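Local atomic coordinates of type 3 secretion system chaperone PscG (Pseudomonas aeruginosa, PDB entry 2UWJ), a protein that acts with PscE as a chaperone of the type III secretion system, preventing premature polymerisation of the needle protein PscF in the cytoplasm. Residues C[60-65]-C[72-77]; C[47-50]-C[56-59]. All blocks are in the same frame, centred on the assembly; numbering follows the deposited sequence.

Contact 1: residues C[60-65]-C[72-77]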
loop_
_atom_site.group_PDB
_atom_site.type_symbol
_atom_site.label_atom_id
_atom_site.label_comp_id
_atom_site.label_asym_id
_atom_site.label_seq_id
_atom_site.Cartn_x
_atom_site.Cartn_y
_atom_site.Cartn_z
ATOM N N ALA C 60 -1.983 25.212 -11.450
ATOM C CA ALA C 60 -2.845 25.414 -12.623
ATOM C C ALA C 60 -3.901 24.254 -12.680
ATOM O O ALA C 60 -5.003 24.443 -13.201
ATOM C CB ALA C 60 -2.011 25.432 -13.920
ATOM N N PHE C 61 -3.568 23.090 -12.116
ATOM C CA PHE C 61 -4.490 21.918 -12.131
ATOM C C PHE C 61 -5.614 22.005 -11.079
ATOM O O PHE C 61 -6.608 21.253 -11.143
ATOM C CB PHE C 61 -3.689 20.628 -11.928
ATOM C CG PHE C 61 -2.799 20.245 -13.110
ATOM C CD1 PHE C 61 -3.355 19.883 -14.334
ATOM C CD2 PHE C 61 -1.417 20.210 -12.978
ATOM C CE1 PHE C 61 -2.536 19.484 -15.418
ATOM C CE2 PHE C 61 -0.601 19.820 -14.031
ATOM C CZ PHE C 61 -1.154 19.452 -15.260
ATOM N N ALA C 62 -5.497 22.934 -10.125
ATOM C CA ALA C 62 -6.548 23.079 -9.088
ATOM C C ALA C 62 -7.915 23.548 -9.631
ATOM O O ALA C 62 -8.976 23.158 -9.100
ATOM C CB ALA C 62 -6.078 24.061 -7.917
ATOM N N HIS C 63 -7.864 24.391 -10.655
ATOM C CA HIS C 63 -9.055 24.940 -11.356
ATOM C C HIS C 63 -10.021 23.855 -11.845
ATOM O O HIS C 63 -9.685 23.184 -12.790
ATOM C CB HIS C 63 -8.588 25.697 -12.600
ATOM C CG HIS C 63 -7.835 26.949 -12.285
ATOM N ND1 HIS C 63 -8.385 27.969 -11.541
ATOM C CD2 HIS C 63 -6.575 27.342 -12.597
ATOM C CE1 HIS C 63 -7.497 28.938 -11.405
ATOM N NE2 HIS C 63 -6.392 28.580 -12.036
ATOM N N GLY C 64 -11.161 23.688 -11.183
ATOM C CA GLY C 64 -12.119 22.656 -11.584
ATOM C C GLY C 64 -11.646 21.223 -11.257
ATOM O O GLY C 64 -12.271 20.247 -11.674
ATOM N N ASN C 65 -10.554 21.082 -10.497
ATOM C CA ASN C 65 -10.023 19.754 -10.167
ATOM C C ASN C 65 -11.162 18.762 -9.875
ATOM O O ASN C 65 -11.946 18.945 -8.934
ATOM C CB ASN C 65 -9.102 19.795 -8.929
ATOM C CG ASN C 65 -8.795 18.387 -8.418
ATOM O OD1 ASN C 65 -8.447 17.495 -9.208
ATOM N ND2 ASN C 65 -8.909 18.189 -7.115
ATOM N N PRO C 72 -4.941 17.779 -1.373
ATOM C CA PRO C 72 -3.849 18.090 -0.442
ATOM C C PRO C 72 -2.629 18.734 -1.131
ATOM O O PRO C 72 -1.958 19.557 -0.520
ATOM C CB PRO C 72 -3.490 16.721 0.169
ATOM C CG PRO C 72 -4.899 15.999 0.192
ATOM C CD PRO C 72 -5.465 16.399 -1.167
ATOM N N TRP C 73 -2.315 18.300 -2.363
ATOM C CA TRP C 73 -1.187 18.849 -3.084
ATOM C C TRP C 73 -1.392 20.332 -3.336
ATOM O O TRP C 73 -0.420 21.102 -3.226
ATOM C CB TRP C 73 -0.964 18.149 -4.436
ATOM C CG TRP C 73 -0.698 16.711 -4.240
ATOM C CD1 TRP C 73 -1.625 15.687 -4.156
ATOM C CD2 TRP C 73 0.585 16.110 -4.060
ATOM N NE1 TRP C 73 -0.973 14.474 -3.938
ATOM C CE2 TRP C 73 0.384 14.716 -3.883
ATOM C CE3 TRP C 73 1.899 16.618 -4.035
ATOM C CZ2 TRP C 73 1.461 13.828 -3.688
ATOM C CZ3 TRP C 73 2.968 15.718 -3.838
ATOM C CH2 TRP C 73 2.743 14.364 -3.674
ATOM N N PHE C 74 -2.609 20.753 -3.668
ATOM C CA PHE C 74 -2.849 22.193 -3.896
ATOM C C PHE C 74 -2.710 22.980 -2.561
ATOM O O PHE C 74 -2.135 24.077 -2.571
ATOM C CB PHE C 74 -4.219 22.431 -4.564
ATOM C CG PHE C 74 -4.404 21.612 -5.829
ATOM C CD1 PHE C 74 -3.364 21.493 -6.746
ATOM C CD2 PHE C 74 -5.619 20.941 -6.085
ATOM C CE1 PHE C 74 -3.522 20.706 -7.932
ATOM C CE2 PHE C 74 -5.785 20.165 -7.250
ATOM C CZ PHE C 74 -4.747 20.045 -8.164
ATOM N N ALA C 75 -3.219 22.431 -1.446
ATOM C CA ALA C 75 -3.020 23.082 -0.125
ATOM C C ALA C 75 -1.471 23.237 0.116
ATOM O O ALA C 75 -0.983 24.292 0.554
ATOM C CB ALA C 75 -3.586 22.208 0.995
ATOM N N LEU C 76 -0.709 22.187 -0.171
ATOM C CA LEU C 76 0.754 22.249 0.098
ATOM C C LEU C 76 1.378 23.356 -0.760
ATOM O O LEU C 76 2.286 24.084 -0.286
ATOM C CB LEU C 76 1.452 20.907 -0.199
ATOM C CG LEU C 76 1.162 19.797 0.869
ATOM C CD1 LEU C 76 1.628 18.435 0.353
ATOM C CD2 LEU C 76 1.831 20.130 2.174
ATOM N N CYS C 77 0.932 23.469 -2.018
ATOM C CA CYS C 77 1.455 24.495 -2.937
ATOM C C CYS C 77 1.132 25.910 -2.408
ATOM O O CYS C 77 1.984 26.847 -2.435
ATOM C CB CYS C 77 0.856 24.310 -4.352
ATOM S SG CYS C 77 1.621 22.939 -5.238
#
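Ala62 and Phe74 bring the two backbones together, their CA atoms 6.4 Å apart, in the loop after helix 55-59, where a type II beta turn runs from Ala62 to Asn65, closed by a 3.0 Å hydrogen bond from Asn65 N to Ala62 O. Within 72-77, Phe74 alone supplies the side chain that meets 60-65; Ala62 and Asn65, the ends of the turn, meet its ring at a face and at the edge. The methyl of Ala62 makes a CH-pi contact over the face, CB lying 3.7 Å from the ring centroid and only 15° off the normal. Ala62 CA sits above the same ring nearer its rim, 3.5 Å from Phe74 CE2. Asn65 CG lies in the ring plane, 3.7 Å from Phe74 CE2, with the amide turned 80° to the ring. Asn65 chi1 of 168° sets CG opposite the backbone N, and ND2 is hydrogen-bonded to Glu71 OE2, at the start of helix 71-80, and to Trp67 O in the loop before it. Phe61 adds its CB, 4.0 Å from Phe74 CZ, while its own ring heads off to Arg42 on helix 38-51. Leu59 of helix 55-59 and Arg90 of helix 84-95 also pack against Phe74.

Contact 2: residues C[47-50]-C[56-59]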
loop_
_atom_site.group_PDB
_atom_site.type_symbol
_atom_site.label_atom_id
_atom_site.label_comp_id
_atom_site.label_asym_id
_atom_site.label_seq_id
_atom_site.Cartn_x
_atom_site.Cartn_y
_atom_site.Cartn_z
ATOM N N SER C 47 2.955 16.071 -8.297
ATOM C CA SER C 47 4.004 15.757 -7.358
ATOM C C SER C 47 5.361 16.206 -7.925
ATOM O O SER C 47 6.196 16.807 -7.204
ATOM C CB SER C 47 4.037 14.249 -7.060
ATOM O OG SER C 47 5.146 13.937 -6.230
ATOM N N SER C 48 5.594 15.927 -9.203
ATOM C CA SER C 48 6.864 16.283 -9.825
ATOM C C SER C 48 7.043 17.808 -9.819
ATOM O O SER C 48 8.106 18.303 -9.462
ATOM C CB SER C 48 6.920 15.820 -11.280
ATOM O OG SER C 48 8.108 16.324 -11.856
ATOM N N LEU C 49 5.990 18.537 -10.206
ATOM C CA LEU C 49 6.081 19.999 -10.221
ATOM C C LEU C 49 6.246 20.559 -8.795
ATOM O O LEU C 49 7.133 21.382 -8.538
ATOM C CB LEU C 49 4.855 20.594 -10.901
ATOM C CG LEU C 49 4.814 20.385 -12.423
ATOM C CD1 LEU C 49 3.389 20.760 -12.878
ATOM C CD2 LEU C 49 5.896 21.290 -13.176
ATOM N N ALA C 50 5.434 20.091 -7.853
ATOM C CA ALA C 50 5.522 20.613 -6.497
ATOM C C ALA C 50 6.889 20.297 -5.881
ATOM O O ALA C 50 7.458 21.160 -5.178
ATOM C CB ALA C 50 4.413 20.071 -5.601
ATOM N N GLN C 56 3.224 27.301 -8.737
ATOM C CA GLN C 56 2.207 27.935 -9.562
ATOM C C GLN C 56 1.777 27.014 -10.707
ATOM O O GLN C 56 0.602 26.919 -11.023
ATOM C CB GLN C 56 2.707 29.311 -10.090
ATOM C CG GLN C 56 2.489 30.458 -9.068
ATOM C CD GLN C 56 0.994 30.801 -8.826
ATOM O OE1 GLN C 56 0.068 30.163 -9.380
ATOM N NE2 GLN C 56 0.759 31.821 -7.994
ATOM N N GLU C 57 2.724 26.337 -11.330
ATOM C CA GLU C 57 2.351 25.434 -12.412
ATOM C C GLU C 57 1.545 24.233 -11.846
ATOM O O GLU C 57 0.583 23.782 -12.479
ATOM C CB GLU C 57 3.593 24.952 -13.160
ATOM C CG GLU C 57 4.359 26.129 -13.901
ATOM C CD GLU C 57 5.750 25.663 -14.292
ATOM O OE1 GLU C 57 5.915 24.993 -15.334
ATOM O OE2 GLU C 57 6.666 25.943 -13.491
ATOM N N ALA C 58 1.923 23.723 -10.669
ATOM C CA ALA C 58 1.158 22.609 -10.080
ATOM C C ALA C 58 -0.255 23.101 -9.795
ATOM O O ALA C 58 -1.226 22.382 -10.039
ATOM C CB ALA C 58 1.852 22.061 -8.780
ATOM N N LEU C 59 -0.382 24.351 -9.350
ATOM C CA LEU C 59 -1.684 24.914 -9.020
ATOM C C LEU C 59 -2.557 25.203 -10.247
ATOM O O LEU C 59 -3.748 25.399 -10.109
ATOM C CB LEU C 59 -1.540 26.191 -8.176
ATOM C CG LEU C 59 -1.366 25.952 -6.663
ATOM C CD1 LEU C 59 -0.917 27.310 -6.045
ATOM C CD2 LEU C 59 -2.733 25.445 -5.988
#
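Leu49 and Ala58 face each other, both side chains starting out toward the other helix, and their CB atoms meet at 4.0 Å. Beyond that meeting point Leu49 keeps going: CG is anti to its carbonyl carbon (chi1 -72°), and the CD1 branch is laid along the backbone of helix 55-59, 4.0 Å from both the N and the CA of Ala58. Leu49 CD1 also stands 4.2 Å from Glu57 CB, so Leu49 spans two consecutive residues of its partner. Ala58, being small, lets the backbones come close, with the CA atoms of Leu49 and Ala58 5.6 Å apart; Ala58 CB also reaches the main chain of Ala50, 4.2 Å from its N. Helix 38-51 and the short helix 55-59 follow one another in the chain and pack as a helical hairpin, in keeping with the TPR-like character of this chaperone family. No hydrogen bond crosses between the segments, and the side-chain packing is aliphatic, with the methyls also resting on main-chain atoms. Glu57 contributes its aliphatic root, its carboxylate being engaged through OE1 in a salt bridge with Arg54 from the connecting loop. Arg54 also touches Leu49, while Cys77 of helix 71-80 packs against Ala58.

Helix 55-59 ties the two contacts together: it packs on the preceding helix 38-51 in contact 2, and the chain leaving it turns back onto the following helix 71-80 in contact 1. Their centres are 8 Å apart and they touch directly, Phe74 CE1 lying 3.5 Å from Ala58 O and Phe74 CB 3.6 Å from Leu59 CD2. Both are partly buried. Contact 1 depends on a buried aromatic ring held by more exposed loop residues, one of them a polar amide; contact 2 is aliphatic packing between helices, running from buried alanines out to exposed Glu57. The chain of another protein packs on Pro72, Trp73 and Leu76 of 72-77 and on Ser47 and Ala50 of contact 2.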